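Local structure of 5'-deoxynucleotidase (Pyrococcus horikoshii, 2CQZ) at residues A34-G39 with I68-A73. The protein probably hydrolyses 2'-deoxyribonucleoside 5'-monophosphates to the deoxynucleoside and phosphate, as a metal-dependent homodimeric phosphatase of the HD-domain family. Numbering follows the deposited sequence.
Sequences ADHSFG and IVHDLA. With NI (nickel (II) ion), chain G.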
loop_
_atom_site.group_PDB
_atom_site.type_symbol
_atom_site.label_atom_id
_atom_site.label_comp_id
_atom_site.label_asym_id
_atom_site.label_seq_id
_atom_site.Cartn_x
_atom_site.Cartn_y
_atom_site.Cartn_z
ATOM N N ALA A 34 10.650 -3.903 -12.633
ATOM C CA ALA A 34 11.816 -3.011 -12.728
ATOM C C ALA A 34 12.764 -3.205 -11.536
ATOM O O ALA A 34 13.980 -3.171 -11.715
ATOM C CB ALA A 34 11.378 -1.561 -12.814
ATOM N N ASP A 35 12.220 -3.398 -10.327
ATOM C CA ASP A 35 13.059 -3.640 -9.142
ATOM C C ASP A 35 13.925 -4.858 -9.438
ATOM O O ASP A 35 15.145 -4.849 -9.260
ATOM C CB ASP A 35 12.216 -3.976 -7.908
ATOM C CG ASP A 35 11.626 -2.761 -7.244
ATOM O OD1 ASP A 35 12.345 -1.750 -7.134
ATOM O OD2 ASP A 35 10.453 -2.833 -6.815
ATOM N N HIS A 36 13.257 -5.914 -9.887
ATOM C CA HIS A 36 13.901 -7.166 -10.231
ATOM C C HIS A 36 15.001 -6.953 -11.268
ATOM O O HIS A 36 16.140 -7.381 -11.069
ATOM C CB HIS A 36 12.842 -8.144 -10.758
ATOM C CG HIS A 36 13.413 -9.390 -11.357
ATOM N ND1 HIS A 36 14.293 -10.206 -10.681
ATOM C CD2 HIS A 36 13.261 -9.940 -12.586
ATOM C CE1 HIS A 36 14.663 -11.201 -11.467
ATOM N NE2 HIS A 36 14.051 -11.062 -12.628
ATOM N N SER A 37 14.664 -6.280 -12.367
ATOM C CA SER A 37 15.630 -6.037 -13.435
ATOM C C SER A 37 16.840 -5.283 -12.929
ATOM O O SER A 37 17.965 -5.551 -13.357
ATOM C CB SER A 37 14.975 -5.274 -14.599
ATOM O OG SER A 37 13.978 -6.065 -15.241
ATOM N N PHE A 38 16.628 -4.335 -12.021
ATOM C CA PHE A 38 17.783 -3.620 -11.526
ATOM C C PHE A 38 18.709 -4.580 -10.800
ATOM O O PHE A 38 19.921 -4.560 -10.968
ATOM C CB PHE A 38 17.300 -2.536 -10.563
ATOM C CG PHE A 38 18.477 -1.940 -9.848
ATOM C CD1 PHE A 38 18.686 -2.233 -8.506
ATOM C CD2 PHE A 38 19.379 -1.150 -10.542
ATOM C CE1 PHE A 38 19.812 -1.740 -7.862
ATOM C CE2 PHE A 38 20.506 -0.660 -9.888
ATOM C CZ PHE A 38 20.729 -0.955 -8.549
ATOM N N GLY A 39 18.139 -5.461 -9.984
ATOM C CA GLY A 39 18.937 -6.446 -9.282
ATOM C C GLY A 39 19.709 -7.328 -10.247
ATOM O O GLY A 39 20.921 -7.525 -10.092
ATOM N N ILE A 68 19.484 -5.830 -18.758
ATOM C CA ILE A 68 18.528 -4.731 -18.773
ATOM C C ILE A 68 17.291 -5.040 -19.616
ATOM O O ILE A 68 16.164 -4.676 -19.263
ATOM C CB ILE A 68 19.192 -3.441 -19.324
ATOM C CG1 ILE A 68 20.250 -2.943 -18.344
ATOM C CG2 ILE A 68 18.143 -2.374 -19.566
ATOM C CD1 ILE A 68 21.064 -1.766 -18.851
ATOM N N VAL A 69 17.510 -5.736 -20.720
ATOM C CA VAL A 69 16.441 -6.056 -21.651
ATOM C C VAL A 69 15.726 -7.402 -21.447
ATOM O O VAL A 69 14.597 -7.587 -21.924
ATOM C CB VAL A 69 17.008 -5.968 -23.092
ATOM C CG1 VAL A 69 15.995 -6.456 -24.102
ATOM C CG2 VAL A 69 17.402 -4.523 -23.399
ATOM N N HIS A 70 16.347 -8.317 -20.705
ATOM C CA HIS A 70 15.776 -9.644 -20.522
ATOM C C HIS A 70 14.288 -9.784 -20.204
ATOM O O HIS A 70 13.652 -10.708 -20.717
ATOM C CB HIS A 70 16.623 -10.473 -19.538
ATOM C CG HIS A 70 16.212 -10.363 -18.101
ATOM N ND1 HIS A 70 16.485 -9.257 -17.325
ATOM C CD2 HIS A 70 15.571 -11.240 -17.290
ATOM C CE1 HIS A 70 16.031 -9.455 -16.100
ATOM N NE2 HIS A 70 15.471 -10.650 -16.053
ATOM N N ASP A 71 13.702 -8.907 -19.390
ATOM C CA ASP A 71 12.269 -9.055 -19.126
ATOM C C ASP A 71 11.443 -7.963 -19.750
ATOM O O ASP A 71 10.270 -7.809 -19.424
ATOM C CB ASP A 71 11.949 -9.053 -17.643
ATOM C CG ASP A 71 12.197 -10.372 -16.991
ATOM O OD1 ASP A 71 11.662 -11.411 -17.447
ATOM O OD2 ASP A 71 12.930 -10.348 -15.996
ATOM N N LEU A 72 12.054 -7.211 -20.650
ATOM C CA LEU A 72 11.388 -6.095 -21.315
ATOM C C LEU A 72 10.033 -6.378 -21.966
ATOM O O LEU A 72 9.188 -5.485 -22.025
ATOM C CB LEU A 72 12.323 -5.502 -22.364
ATOM C CG LEU A 72 12.375 -3.976 -22.453
ATOM C CD1 LEU A 72 12.884 -3.398 -21.125
ATOM C CD2 LEU A 72 13.300 -3.573 -23.589
ATOM N N ALA A 73 9.818 -7.598 -22.458
ATOM C CA ALA A 73 8.549 -7.931 -23.111
ATOM C C ALA A 73 7.398 -7.898 -22.140
ATOM O O ALA A 73 6.220 -7.841 -22.540
ATOM C CB ALA A 73 8.622 -9.310 -23.750
HETATM NI NI NI G . 13.933 -11.946 -14.706
HETATM O O HOH W 1 14.461 -6.401 -17.900
#
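H36, H70 and D71 converge on one nickel ion. No direct hydrogen bond crosses between segments 34-39 and 68-73; the nickel and one water join them. CB of H36 leaves helix 33-53 toward segment 68-73. With CG anti to the backbone N (chi1 170°), the imidazole extends out from the helix. Its ND1 is hydrogen-bonded to D130 OD2, which helps fix the ring's rotation. On the other branch, CD2 passes D71 OD2 at 3.5 Å, with that oxygen at the ring edge and in its plane. At the tip, H36 NE2 binds nickel at 2.3 Å. CD2 and CE1 flank that nitrogen beside the metal, H36 CE1 lying 3.4 Å from the nickel.

H70 brings its own NE2 to the nickel at 2.4 Å, while its ND1 is tied back to A67 O. The two imidazoles are inclined to each other, their planes 69° apart, and H36 NE2 lies at the edge of the H70 ring. D71 CB sits over one face of that ring, and the D71 carboxylate gives OD2 to the nickel at 2.3 Å.

Away from the metal, a water links the S37 hydroxyl to the backbone of 68-73: it lies 2.7 Å from S37 OG, donates to I68 O and accepts from D71 N. S37 OG also bonds to I33 O within its own helix.

D127 completes the protein ligands, giving the H...HD...D signature of the HD superfamily; the enzyme is thought to use cobalt or manganese at such a site. Two imidazole nitrogens and two carboxylate oxygens suit a divalent cation, and D130 behind H36 probably strengthens NE2 as a donor.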